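Local coordinates for putative trimethylamine methyltransferase (Rhizobium meliloti, PDB 4YYC), which probably transfers methyl groups, as a member of the trimethylamine methyltransferase family, at residues R153-I158 with E183-A188; E159-F164 with G179-P184; A138-P143 with A393-G398; V165-M170 with R490-H495; G210-P215 with N242-N247. One frame throughout, in Å; residues are numbered along the deposited sequence.

In the fold
Contacts 1 and 2 lie side by side, their centres about 8 Å apart. They share Glu183 and Pro184, and together fold the loop before helix 192-202 back on the start of helix 158-170. Contact 4 uses the end of that helix, about 13 Å from contact 2 between centres. Along the chain contact 3 encloses contacts 1, 2 and 5, and contact 4 crosses contacts 1, 2 and 3. Contacts 1 and 3 reach the same small mixed sheet. Contact 5 borders the larger, mostly parallel sheet, consistent with the alpha/beta (TIM) barrel of the MttB family. Contacts 3 and 5 each have a side chain within about 5 Å of a bound unidentified ligand; contacts 1 and 4 lie farther out.

Contact 1 of 5, residues R153-I158 with E183-A188; sequences RRYATI and EPVDIA
Val185 sits beside Tyr155, with its CG2 approaching the tyrosine ring obliquely. The ring itself stacks on Phe145 of strand 145-147. Nearer the backbone, Tyr155 CB touches Val185 CG1 at 3.9 Å. A second flat group, the Asp186 carboxylate, meets the start of helix 158-170. Asp186 OD1 accepts from Ile158 N at 2.9 Å through the syn lone pair, and the bond is fairly straight (158°). Asp186 OD2 lies alongside Thr157 CB at 3.6 Å. Asp186 CG falls between the backbone N and the carbonyl carbon (chi1 58°), which brings the carboxylate down onto the helix. Thr157 is the N-cap: its OG1 caps a backbone N of the first turn, and Asp160 OD2 in return accepts from Thr157 N. This is consistent with a capping box. Asp186 adds an acceptor from the loop for the first helical N-H and may be stabilised by the positive end of the helix dipole. It is carried by a type I beta turn, Pro184 to Ile187. Val185 N of the turn bonds Ala156 O at 2.8 Å. On the apolar side Ile187 CD1 packs obliquely against Ile158 CB at 3.7 Å, and Pro184 CB lies 4.1 Å from Ile158 CB.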
# COMPACT_ATOMS: atom_id res chain seq x y z
N ARG A 153 24.55 -14.67 -3.67
CA ARG A 153 23.70 -14.77 -4.86
C ARG A 153 24.30 -15.88 -5.71
O ARG A 153 25.43 -15.74 -6.19
CB ARG A 153 23.68 -13.47 -5.64
CG ARG A 153 22.72 -13.39 -6.80
CD ARG A 153 22.84 -12.08 -7.53
NE ARG A 153 22.00 -11.93 -8.70
CZ ARG A 153 22.30 -12.35 -9.92
NH1 ARG A 153 23.42 -13.04 -10.16
NH2 ARG A 153 21.49 -12.08 -10.91
N ARG A 154 23.53 -16.92 -5.96
CA ARG A 154 24.07 -18.10 -6.66
C ARG A 154 22.95 -18.83 -7.36
O ARG A 154 21.77 -18.62 -7.04
CB ARG A 154 24.78 -18.98 -5.67
CG ARG A 154 23.91 -19.47 -4.52
CD ARG A 154 24.55 -20.60 -3.75
NE ARG A 154 23.74 -20.97 -2.59
CZ ARG A 154 22.61 -21.70 -2.65
NH1 ARG A 154 22.13 -22.16 -3.81
NH2 ARG A 154 21.95 -21.95 -1.55
N TYR A 155 23.27 -19.77 -8.27
CA TYR A 155 22.20 -20.56 -8.88
C TYR A 155 21.47 -21.37 -7.83
O TYR A 155 22.08 -21.88 -6.87
CB TYR A 155 22.76 -21.55 -9.93
CG TYR A 155 23.14 -20.84 -11.18
CD1 TYR A 155 22.18 -20.45 -12.05
CD2 TYR A 155 24.45 -20.51 -11.47
CE1 TYR A 155 22.49 -19.79 -13.22
CE2 TYR A 155 24.77 -19.83 -12.63
CZ TYR A 155 23.78 -19.48 -13.49
OH TYR A 155 23.99 -18.81 -14.67
N ALA A 156 20.16 -21.41 -7.99
CA ALA A 156 19.29 -22.20 -7.12
C ALA A 156 19.49 -23.70 -7.33
O ALA A 156 19.82 -24.12 -8.42
CB ALA A 156 17.86 -21.86 -7.46
N THR A 157 19.26 -24.47 -6.26
CA THR A 157 19.40 -25.93 -6.27
C THR A 157 18.13 -26.57 -5.79
O THR A 157 17.22 -25.92 -5.30
CB THR A 157 20.51 -26.37 -5.30
OG1 THR A 157 20.13 -26.01 -3.96
CG2 THR A 157 21.84 -25.72 -5.67
N ILE A 158 18.08 -27.90 -5.94
CA ILE A 158 16.92 -28.63 -5.39
C ILE A 158 16.82 -28.49 -3.88
O ILE A 158 15.72 -28.53 -3.35
CB ILE A 158 16.95 -30.10 -5.86
CG1 ILE A 158 15.64 -30.80 -5.54
CG2 ILE A 158 18.15 -30.84 -5.31
CD1 ILE A 158 14.43 -30.30 -6.29
N GLU A 183 14.35 -22.39 -9.81
CA GLU A 183 14.73 -23.33 -10.86
C GLU A 183 15.95 -24.11 -10.40
O GLU A 183 17.04 -23.54 -10.31
CB GLU A 183 15.06 -22.51 -12.12
CG GLU A 183 15.30 -23.32 -13.37
CD GLU A 183 14.05 -23.97 -13.91
OE1 GLU A 183 12.97 -23.34 -13.89
OE2 GLU A 183 14.15 -25.11 -14.42
N PRO A 184 15.81 -25.40 -10.09
CA PRO A 184 17.00 -26.16 -9.54
C PRO A 184 18.03 -26.51 -10.59
O PRO A 184 17.74 -27.29 -11.52
CB PRO A 184 16.39 -27.42 -8.94
CG PRO A 184 15.11 -27.59 -9.65
CD PRO A 184 14.59 -26.23 -10.07
N VAL A 185 19.22 -25.95 -10.47
CA VAL A 185 20.23 -26.10 -11.51
C VAL A 185 20.87 -27.47 -11.50
O VAL A 185 21.51 -27.89 -12.49
CB VAL A 185 21.30 -25.02 -11.34
CG1 VAL A 185 22.26 -25.38 -10.23
CG2 VAL A 185 22.03 -24.75 -12.63
N ASP A 186 20.77 -28.17 -10.37
CA ASP A 186 21.57 -29.38 -10.13
C ASP A 186 20.83 -30.70 -10.44
O ASP A 186 21.30 -31.80 -10.09
CB ASP A 186 22.20 -29.38 -8.74
CG ASP A 186 21.20 -29.26 -7.61
OD1 ASP A 186 20.03 -28.84 -7.81
OD2 ASP A 186 21.68 -29.56 -6.49
N ILE A 187 19.72 -30.59 -11.17
CA ILE A 187 19.04 -31.72 -11.76
C ILE A 187 18.89 -31.40 -13.25
O ILE A 187 18.55 -30.27 -13.64
CB ILE A 187 17.68 -32.02 -11.09
CG1 ILE A 187 17.89 -32.24 -9.58
CG2 ILE A 187 17.06 -33.24 -11.71
CD1 ILE A 187 16.61 -32.38 -8.81
N ALA A 188 19.09 -32.41 -14.09
CA ALA A 188 18.97 -32.19 -15.54
C ALA A 188 17.68 -31.56 -15.94
O ALA A 188 16.62 -31.87 -15.38
CB ALA A 188 19.17 -33.49 -16.28

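Contact 2 of 5, residues E159-F164 with G179-P184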
# COMPACT_ATOMS: atom_id res chain seq x y z
N GLU A 159 17.95 -28.39 -3.18
CA GLU A 159 17.92 -28.13 -1.75
C GLU A 159 17.20 -26.79 -1.46
O GLU A 159 16.34 -26.70 -0.57
CB GLU A 159 19.32 -28.15 -1.15
CG GLU A 159 19.27 -27.97 0.34
CD GLU A 159 20.61 -28.18 1.01
OE1 GLU A 159 21.57 -28.75 0.40
OE2 GLU A 159 20.71 -27.73 2.16
N ASP A 160 17.51 -25.74 -2.25
CA ASP A 160 16.79 -24.49 -2.07
C ASP A 160 15.31 -24.64 -2.38
O ASP A 160 14.45 -24.09 -1.68
CB ASP A 160 17.33 -23.38 -3.00
CG ASP A 160 18.74 -23.04 -2.74
OD1 ASP A 160 19.08 -22.71 -1.58
OD2 ASP A 160 19.53 -23.09 -3.72
N PHE A 161 15.01 -25.36 -3.46
CA PHE A 161 13.59 -25.60 -3.83
C PHE A 161 12.85 -26.20 -2.63
O PHE A 161 11.80 -25.74 -2.19
CB PHE A 161 13.55 -26.55 -5.02
CG PHE A 161 12.21 -26.66 -5.68
CD1 PHE A 161 11.17 -27.46 -5.16
CD2 PHE A 161 11.93 -25.92 -6.82
CE1 PHE A 161 9.94 -27.50 -5.78
CE2 PHE A 161 10.70 -25.97 -7.42
CZ PHE A 161 9.70 -26.77 -6.89
N ARG A 162 13.45 -27.24 -2.06
CA ARG A 162 12.85 -27.88 -0.90
C ARG A 162 12.71 -26.91 0.28
O ARG A 162 11.66 -26.89 0.94
CB ARG A 162 13.63 -29.10 -0.49
CG ARG A 162 13.43 -30.23 -1.48
CD ARG A 162 14.40 -31.33 -1.20
NE ARG A 162 14.16 -32.47 -2.06
CZ ARG A 162 14.84 -33.61 -1.96
NH1 ARG A 162 15.82 -33.78 -1.05
NH2 ARG A 162 14.51 -34.60 -2.78
N ASN A 163 13.73 -26.10 0.52
CA ASN A 163 13.64 -25.12 1.60
C ASN A 163 12.45 -24.16 1.39
O ASN A 163 11.76 -23.82 2.36
CB ASN A 163 14.92 -24.35 1.77
CG ASN A 163 16.02 -25.16 2.41
OD1 ASN A 163 15.75 -26.17 3.07
ND2 ASN A 163 17.26 -24.72 2.25
N PHE A 164 12.25 -23.69 0.18
CA PHE A 164 11.12 -22.79 -0.10
C PHE A 164 9.79 -23.50 0.05
O PHE A 164 8.86 -22.90 0.56
CB PHE A 164 11.23 -22.09 -1.45
CG PHE A 164 12.23 -20.94 -1.45
CD1 PHE A 164 11.92 -19.73 -0.83
CD2 PHE A 164 13.46 -21.03 -2.12
CE1 PHE A 164 12.82 -18.67 -0.84
CE2 PHE A 164 14.39 -19.97 -2.10
CZ PHE A 164 14.06 -18.82 -1.42
N GLY A 179 4.69 -23.46 -7.36
CA GLY A 179 5.16 -24.20 -8.49
C GLY A 179 6.66 -24.15 -8.55
O GLY A 179 7.34 -24.75 -7.73
N THR A 180 7.20 -23.39 -9.48
CA THR A 180 8.65 -23.28 -9.67
C THR A 180 9.19 -22.24 -8.67
O THR A 180 9.56 -21.14 -9.02
CB THR A 180 8.93 -22.85 -11.11
OG1 THR A 180 8.31 -23.79 -11.99
CG2 THR A 180 10.39 -22.73 -11.41
N VAL A 181 9.26 -22.63 -7.40
CA VAL A 181 9.66 -21.69 -6.35
C VAL A 181 11.07 -21.17 -6.59
O VAL A 181 11.38 -20.03 -6.24
CB VAL A 181 9.46 -22.26 -4.94
CG1 VAL A 181 7.99 -22.54 -4.69
CG2 VAL A 181 10.27 -23.54 -4.67
N CYS A 182 11.88 -22.01 -7.22
CA CYS A 182 13.11 -21.60 -7.90
C CYS A 182 13.40 -22.65 -8.95
O CYS A 182 12.74 -23.67 -8.98
CB CYS A 182 14.25 -21.40 -6.92
SG CYS A 182 14.68 -22.86 -5.92
N GLU A 183 14.35 -22.39 -9.81
CA GLU A 183 14.73 -23.33 -10.86
C GLU A 183 15.95 -24.11 -10.40
O GLU A 183 17.04 -23.54 -10.31
CB GLU A 183 15.06 -22.51 -12.12
CG GLU A 183 15.30 -23.32 -13.37
CD GLU A 183 14.05 -23.97 -13.91
OE1 GLU A 183 12.97 -23.34 -13.89
OE2 GLU A 183 14.15 -25.11 -14.42
N PRO A 184 15.81 -25.40 -10.09
CA PRO A 184 17.00 -26.16 -9.54
C PRO A 184 18.03 -26.51 -10.59
O PRO A 184 17.74 -27.29 -11.52
CB PRO A 184 16.39 -27.42 -8.94
CG PRO A 184 15.11 -27.59 -9.65
CD PRO A 184 14.59 -26.23 -10.07
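Phe161 meets Val181 ring to methyl, and it buries the most surface in this contact. Val181 CG2 stands 3.6 Å from the centroid of the Phe161 ring, only 12° off the ring normal. This is a CH-pi contact over the middle of one face. Phe161 CG is anti to the backbone N (chi1 -167°), which swings the ring off helix 158-170 and over the loop. The same methyl, Val181 CG2, also reaches Phe164 CB at 3.7 Å, one turn further along the helix, so it fits between the Phe161 ring and the CB of Phe164. Cys182 covers the rim of the aromatic ring. Cys182 O lies at the ring edge, in plane, 3.2 Å from Phe161 CD2. Cys182 SG packs on the helix backbone, 3.5 Å from Phe161 N and 3.6 Å from Phe161 CA, with Phe161 CB at 4.0 Å. It meets the ring only obliquely. Gly179 O approaches Phe161 CZ at 3.2 Å from an oblique direction. That oxygen also takes a hydrogen bond from His200 NE2, whose ring meets Phe161 as well. Met196 and Ser199 of helix 192-202 also touch Phe161. The helix, the loop and the next helix thus close round a single ring. Asp160 turns its polar end elsewhere, to Tyr404, Arg154 and the N of Thr157. The two segments are held by packing alone, without a hydrogen bond between them. Cys182 O is buried with no polar partner in the model, and the weakly positive ring edge of Phe161 may offer it partial compensation.

Contact 3 of 5, residues A138-P143 with A393-G398; sequences APVYGP and AGWLEG
Val140 carries the tight part of this contact, and it is pressed onto Ala393, Gly394 and Trp395. The backbone Val140 N gives a hydrogen bond of 2.9 Å to Ala393 O. The bond is nearly straight at 167°. The side chain then lies over the chain just past that carbonyl. Val140 CG1 sits between the backbone N and the carbonyl carbon (chi1 61°). This places Val140 CG1 3.5 Å from Ala393 O and 4.1 Å from Gly394 CA. The glycine offers only its backbone there, so the valine can come close. The other branch, Val140 CG2, reaches Trp395 CB at 4.0 Å and approaches the indole obliquely. Ser402 of strand 401-403 also touches Val140. The rest is looser. The partly exposed Tyr141 marks this side: it turns its ring away from residues 393-398 and packs instead on Thr180 and Val212. The contact joins the loop after strand 134-137 to the short edge strand 395-396 of the small mixed sheet. It also lines the surroundings of the bound unidentified ligand, about 5 Å from the Trp395 side chain. The indole has its own fixings: NE1 bonds Cys361 O, and the ring meets His391 edge-to-face. A single buried backbone bond, flanked by the CG1 methyl of Val140, therefore probably fixes the spacing of the two segments, while the indole is probably oriented mainly by Cys361 and His391.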
# COMPACT_ATOMS: atom_id res chain seq x y z
N ALA A 138 0.37 -17.58 -3.15
CA ALA A 138 1.37 -18.58 -3.54
C ALA A 138 2.74 -17.96 -3.61
O ALA A 138 2.85 -16.73 -3.82
CB ALA A 138 1.07 -19.18 -4.89
N PRO A 139 3.79 -18.76 -3.47
CA PRO A 139 5.14 -18.16 -3.54
C PRO A 139 5.59 -17.63 -4.89
O PRO A 139 4.95 -17.82 -5.94
CB PRO A 139 6.06 -19.31 -3.09
CG PRO A 139 5.16 -20.32 -2.44
CD PRO A 139 3.82 -20.16 -3.06
N VAL A 140 6.70 -16.90 -4.82
CA VAL A 140 7.56 -16.65 -5.98
C VAL A 140 7.63 -17.83 -6.95
O VAL A 140 7.70 -18.98 -6.53
CB VAL A 140 8.95 -16.20 -5.53
CG1 VAL A 140 9.63 -17.28 -4.68
CG2 VAL A 140 9.81 -15.72 -6.70
N TYR A 141 7.66 -17.51 -8.24
CA TYR A 141 7.74 -18.52 -9.30
C TYR A 141 8.75 -18.05 -10.35
O TYR A 141 8.68 -16.93 -10.86
CB TYR A 141 6.34 -18.64 -9.91
CG TYR A 141 6.12 -19.71 -10.96
CD1 TYR A 141 6.68 -19.59 -12.23
CD2 TYR A 141 5.28 -20.78 -10.69
CE1 TYR A 141 6.45 -20.54 -13.21
CE2 TYR A 141 5.04 -21.72 -11.68
CZ TYR A 141 5.61 -21.60 -12.92
OH TYR A 141 5.39 -22.56 -13.91
N GLY A 142 9.69 -18.93 -10.69
CA GLY A 142 10.62 -18.72 -11.79
C GLY A 142 12.09 -18.46 -11.56
O GLY A 142 12.88 -18.78 -12.43
N PRO A 143 12.52 -17.87 -10.41
CA PRO A 143 13.92 -17.44 -10.40
C PRO A 143 14.97 -18.55 -10.55
O PRO A 143 14.91 -19.58 -9.90
CB PRO A 143 14.07 -16.81 -9.01
CG PRO A 143 12.72 -16.22 -8.78
CD PRO A 143 11.77 -17.24 -9.31
N ALA A 393 5.29 -13.95 -2.06
CA ALA A 393 6.49 -13.81 -1.20
C ALA A 393 7.71 -14.36 -1.84
O ALA A 393 7.65 -15.45 -2.47
CB ALA A 393 6.30 -14.45 0.14
N GLY A 394 8.81 -13.69 -1.65
CA GLY A 394 10.12 -14.20 -2.06
C GLY A 394 10.79 -13.59 -3.28
O GLY A 394 12.01 -13.80 -3.47
N TRP A 395 10.04 -12.89 -4.14
CA TRP A 395 10.60 -12.30 -5.35
C TRP A 395 11.54 -11.13 -5.06
O TRP A 395 11.17 -10.19 -4.33
CB TRP A 395 9.43 -11.80 -6.19
CG TRP A 395 9.66 -10.98 -7.40
CD1 TRP A 395 10.20 -9.72 -7.48
CD2 TRP A 395 9.24 -11.30 -8.73
NE1 TRP A 395 10.09 -9.23 -8.77
CE2 TRP A 395 9.52 -10.18 -9.55
CE3 TRP A 395 8.66 -12.43 -9.32
CZ2 TRP A 395 9.24 -10.18 -10.90
CZ3 TRP A 395 8.39 -12.40 -10.64
CH2 TRP A 395 8.70 -11.30 -11.42
N LEU A 396 12.69 -11.14 -5.71
CA LEU A 396 13.61 -10.04 -5.66
C LEU A 396 14.23 -9.91 -7.05
O LEU A 396 14.19 -10.83 -7.89
CB LEU A 396 14.68 -10.36 -4.57
CG LEU A 396 15.51 -9.24 -4.02
CD1 LEU A 396 14.67 -8.15 -3.38
CD2 LEU A 396 16.46 -9.81 -2.97
N GLU A 397 14.82 -8.75 -7.32
CA GLU A 397 15.65 -8.52 -8.47
C GLU A 397 14.86 -8.79 -9.74
O GLU A 397 15.33 -9.44 -10.67
CB GLU A 397 16.97 -9.35 -8.38
CG GLU A 397 18.05 -8.78 -9.25
CD GLU A 397 19.25 -9.70 -9.32
OE1 GLU A 397 19.90 -9.96 -8.26
OE2 GLU A 397 19.53 -10.21 -10.41
N GLY A 398 13.63 -8.30 -9.80
CA GLY A 398 12.87 -8.35 -11.01
C GLY A 398 12.50 -9.74 -11.46
O GLY A 398 12.16 -9.95 -12.65

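Contact 4 of 5, residues V165-M170 with R490-H495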
# COMPACT_ATOMS: atom_id res chain seq x y z
N VAL A 165 9.72 -24.77 -0.36
CA VAL A 165 8.52 -25.53 -0.11
C VAL A 165 8.24 -25.64 1.39
O VAL A 165 7.11 -25.46 1.84
CB VAL A 165 8.52 -26.89 -0.80
CG1 VAL A 165 7.30 -27.69 -0.41
CG2 VAL A 165 8.52 -26.69 -2.31
N LYS A 166 9.28 -25.93 2.17
CA LYS A 166 9.16 -26.00 3.61
C LYS A 166 8.68 -24.68 4.22
O LYS A 166 7.78 -24.67 5.06
CB LYS A 166 10.48 -26.43 4.27
CG LYS A 166 10.95 -27.85 3.90
CD LYS A 166 12.32 -28.10 4.53
CE LYS A 166 12.76 -29.53 4.30
NZ LYS A 166 14.12 -29.83 4.80
N LEU A 167 9.29 -23.56 3.80
CA LEU A 167 8.90 -22.27 4.35
C LEU A 167 7.48 -21.89 3.97
O LEU A 167 6.74 -21.30 4.79
CB LEU A 167 9.87 -21.19 3.88
CG LEU A 167 11.32 -21.31 4.40
CD1 LEU A 167 12.13 -20.22 3.73
CD2 LEU A 167 11.44 -21.17 5.90
N ALA A 168 7.07 -22.26 2.76
CA ALA A 168 5.70 -22.03 2.33
C ALA A 168 4.69 -22.89 3.12
O ALA A 168 3.60 -22.41 3.44
CB ALA A 168 5.54 -22.32 0.85
N TYR A 169 5.08 -24.12 3.44
CA TYR A 169 4.26 -25.00 4.28
C TYR A 169 4.06 -24.39 5.67
O TYR A 169 2.97 -24.42 6.22
CB TYR A 169 4.90 -26.39 4.36
CG TYR A 169 4.27 -27.29 5.37
CD1 TYR A 169 3.04 -27.86 5.13
CD2 TYR A 169 4.88 -27.51 6.61
CE1 TYR A 169 2.45 -28.71 6.05
CE2 TYR A 169 4.30 -28.36 7.55
CZ TYR A 169 3.09 -28.94 7.26
OH TYR A 169 2.48 -29.76 8.17
N MSE A 170 5.12 -23.81 6.22
CA MSE A 170 5.08 -23.25 7.56
C MSE A 170 4.46 -21.87 7.62
O MSE A 170 3.84 -21.54 8.64
CB MSE A 170 6.46 -23.21 8.16
CG MSE A 170 6.96 -24.61 8.44
SE MSE A 170 8.75 -24.65 9.25
CE MSE A 170 9.87 -24.25 7.73
N ARG A 490 15.98 -19.52 9.56
CA ARG A 490 16.84 -20.63 10.08
C ARG A 490 16.11 -21.43 11.16
O ARG A 490 16.17 -22.67 11.19
CB ARG A 490 18.16 -20.07 10.60
CG ARG A 490 19.08 -19.57 9.49
CD ARG A 490 20.34 -19.00 10.07
NE ARG A 490 21.27 -18.46 9.08
CZ ARG A 490 22.21 -19.13 8.43
NH1 ARG A 490 22.39 -20.44 8.60
NH2 ARG A 490 23.03 -18.48 7.61
N SER A 491 15.41 -20.73 12.04
CA SER A 491 14.69 -21.32 13.11
C SER A 491 13.55 -22.18 12.59
O SER A 491 13.36 -23.32 13.03
CB SER A 491 14.13 -20.26 14.05
OG SER A 491 13.56 -20.91 15.17
N TRP A 492 12.79 -21.63 11.63
CA TRP A 492 11.71 -22.40 11.03
C TRP A 492 12.23 -23.68 10.37
O TRP A 492 11.63 -24.76 10.53
CB TRP A 492 10.95 -21.57 10.00
CG TRP A 492 9.99 -20.57 10.53
CD1 TRP A 492 9.91 -20.07 11.79
CD2 TRP A 492 8.99 -19.91 9.76
NE1 TRP A 492 8.91 -19.10 11.84
CE2 TRP A 492 8.32 -19.01 10.61
CE3 TRP A 492 8.56 -20.01 8.42
CZ2 TRP A 492 7.26 -18.22 10.17
CZ3 TRP A 492 7.53 -19.21 7.99
CH2 TRP A 492 6.89 -18.34 8.86
N LEU A 493 13.34 -23.58 9.66
CA LEU A 493 13.85 -24.75 8.93
C LEU A 493 14.38 -25.80 9.90
O LEU A 493 14.23 -27.01 9.65
CB LEU A 493 14.90 -24.34 7.94
CG LEU A 493 14.37 -23.63 6.69
CD1 LEU A 493 15.54 -23.06 5.92
CD2 LEU A 493 13.55 -24.57 5.80
N GLU A 494 14.93 -25.36 11.02
CA GLU A 494 15.35 -26.29 12.09
C GLU A 494 14.19 -27.03 12.73
O GLU A 494 14.35 -28.21 13.06
CB GLU A 494 16.17 -25.57 13.17
CG GLU A 494 17.55 -25.28 12.66
N HIS A 495 13.05 -26.38 12.89
CA HIS A 495 11.90 -26.98 13.54
C HIS A 495 10.90 -27.67 12.66
O HIS A 495 10.03 -28.35 13.16
CB HIS A 495 11.27 -25.96 14.48
CG HIS A 495 12.19 -25.63 15.61
ND1 HIS A 495 13.04 -24.54 15.58
CD2 HIS A 495 12.50 -26.32 16.74
CE1 HIS A 495 13.77 -24.52 16.68
NE2 HIS A 495 13.46 -25.59 17.40
O HOH W 1 14.64 -28.34 7.29
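Leu493 O and Lys166 NZ share one water molecule, which links the two helices at their polar rim. The water donates to Leu493 O at 2.7 Å and accepts from Lys166 NZ at 2.9 Å. The lysine chain is extended beyond CG. On the way out its aliphatic part crosses Leu493 at about a right angle, with Lys166 CB 3.9 Å from Leu493 CD2. Inside this rim the contact is apolar. Leu167 CD2 reaches between two residues of the other helix. Leu167 CD2 lies 3.9 Å from Leu493 CG and 4.0 Å from Trp492 CE3. Leu167 O is near the edge of the indole, close to its plane. Met170 is modelled as selenomethionine. Its chain bends at the last torsion (chi3 -76°), which lays the terminal methyl, Met170 CE, against Trp492 CB at 3.7 Å. Met170 SE comes 3.2 Å from Trp492 O. The selenium also makes a Met-aromatic contact with the five-membered ring of Trp492, oblique to it. The two helices thus meet through Leu167, Met170, Trp492 and Leu493, with the water bridge at one margin. Their short segments cross almost perpendicularly, at 91°, with axes 10.0 Å apart. Helix 404-420 packs against both partners: its Tyr404 and Phe407 touch Leu167, and its Met408 and Gln411 touch Trp492. The end of helix 481-495 is in this way fitted across the end of helix 158-170, with helix 404-420 alongside.

Contact 5 of 5, residues G210-P215 with N242-N247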
# COMPACT_ATOMS: atom_id res chain seq x y z
N GLY A 210 1.56 -27.27 -11.37
CA GLY A 210 2.18 -28.25 -12.23
C GLY A 210 3.25 -27.73 -13.13
O GLY A 210 3.52 -26.54 -13.22
N SER A 211 3.92 -28.67 -13.81
CA SER A 211 5.00 -28.29 -14.73
C SER A 211 4.39 -27.87 -16.06
O SER A 211 3.42 -28.51 -16.54
CB SER A 211 5.94 -29.46 -14.98
OG SER A 211 6.95 -29.11 -15.93
N VAL A 212 4.97 -26.83 -16.67
CA VAL A 212 4.50 -26.32 -17.95
C VAL A 212 5.59 -26.20 -18.98
O VAL A 212 5.36 -25.69 -20.06
CB VAL A 212 3.71 -24.99 -17.81
CG1 VAL A 212 2.44 -25.22 -17.02
CG2 VAL A 212 4.56 -23.93 -17.18
N THR A 213 6.77 -26.74 -18.67
CA THR A 213 7.93 -26.49 -19.50
C THR A 213 8.00 -27.34 -20.76
O THR A 213 8.75 -27.03 -21.67
CB THR A 213 9.22 -26.56 -18.73
OG1 THR A 213 9.35 -27.84 -18.13
CG2 THR A 213 9.22 -25.47 -17.68
N ALA A 214 7.26 -28.43 -20.78
CA ALA A 214 7.03 -29.24 -22.03
C ALA A 214 5.74 -30.03 -21.85
O ALA A 214 5.34 -30.37 -20.73
CB ALA A 214 8.17 -30.18 -22.29
N PRO A 215 5.06 -30.36 -22.96
CA PRO A 215 3.80 -31.09 -22.75
C PRO A 215 3.94 -32.44 -22.03
O PRO A 215 3.10 -32.80 -21.23
CB PRO A 215 3.21 -31.25 -24.16
CG PRO A 215 4.03 -30.36 -25.04
CD PRO A 215 5.24 -29.86 -24.32
N ASN A 242 -1.85 -24.02 -13.25
CA ASN A 242 -0.74 -24.16 -14.17
C ASN A 242 -0.55 -22.91 -14.95
O ASN A 242 -1.51 -22.40 -15.51
CB ASN A 242 -0.98 -25.39 -15.05
CG ASN A 242 -1.18 -26.62 -14.21
OD1 ASN A 242 -0.22 -27.09 -13.61
ND2 ASN A 242 -2.42 -27.07 -14.06
N LEU A 243 0.65 -22.35 -14.94
CA LEU A 243 0.88 -21.04 -15.54
C LEU A 243 1.01 -21.13 -17.04
O LEU A 243 1.96 -21.71 -17.54
CB LEU A 243 2.11 -20.41 -14.91
CG LEU A 243 2.44 -18.99 -15.35
CD1 LEU A 243 1.34 -18.02 -15.01
CD2 LEU A 243 3.71 -18.58 -14.59
N ILE A 244 0.08 -20.51 -17.76
CA ILE A 244 0.04 -20.51 -19.22
C ILE A 244 0.26 -19.07 -19.69
O ILE A 244 -0.69 -18.27 -19.76
CB ILE A 244 -1.29 -21.09 -19.77
CG1 ILE A 244 -1.56 -22.50 -19.18
CG2 ILE A 244 -1.27 -21.07 -21.31
CD1 ILE A 244 -0.53 -23.56 -19.54
N ASN A 245 1.51 -18.69 -19.92
CA ASN A 245 1.78 -17.35 -20.37
C ASN A 245 1.48 -17.14 -21.85
O ASN A 245 1.62 -18.06 -22.66
CB ASN A 245 3.23 -16.98 -20.12
CG ASN A 245 3.55 -16.83 -18.65
OD1 ASN A 245 4.32 -17.63 -18.10
ND2 ASN A 245 3.02 -15.80 -18.00
N ALA A 246 1.02 -15.94 -22.19
CA ALA A 246 1.09 -15.45 -23.55
C ALA A 246 2.48 -14.87 -23.74
O ALA A 246 3.08 -14.31 -22.80
CB ALA A 246 0.07 -14.37 -23.82
N ASN A 247 2.96 -14.99 -24.96
CA ASN A 247 4.14 -14.28 -25.41
C ASN A 247 3.69 -12.92 -25.92
O ASN A 247 3.58 -12.66 -27.10
CB ASN A 247 4.87 -15.07 -26.49
CG ASN A 247 6.19 -14.45 -26.87
OD1 ASN A 247 6.69 -13.53 -26.19
ND2 ASN A 247 6.76 -14.91 -27.98
O HOH W 2 2.77 -23.77 -13.56
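Val212 and Asn242 are set obliquely to each other, the valine pointing its branches at strand 240-245. Val212 CG1 lies 4.0 Å from Asn242 CB and 4.2 Å from Ile244 CD1. Val212 CG2 comes 3.4 Å from Leu243 O, so the isopropyl group sits against the strand backbone as well as its side chains. Asn242 CG is anti to the carbonyl carbon (chi1 -56°), and this brings OD1 to Gly210. The bond from Gly210 N to Asn242 OD1 is 2.9 Å long but bent to 124°, and weak. Asn242 ND2 is held more firmly elsewhere, by Ala269 O and Thr240 OG1. One water continues the pairing, donating to Gly210 O at 2.9 Å and accepting from Leu243 N at 2.9 Å. Residues 210-215 follow strand 208-209 and residues 242-247 begin on its parallel neighbour 240-245; helices 215-229 and 231-236 lie in the beta-alpha-beta crossover between them. Tyr263 and Ala259 of helix 254-265 cover Val212. Asn245 ND2 bonds the bound unidentified ligand, which probably came from the crystallisation liquor. Where residues 210-215 leave the strand pairing, a weak side-chain bond and a water bridge replace direct backbone bonds, with Val212 packed beside them.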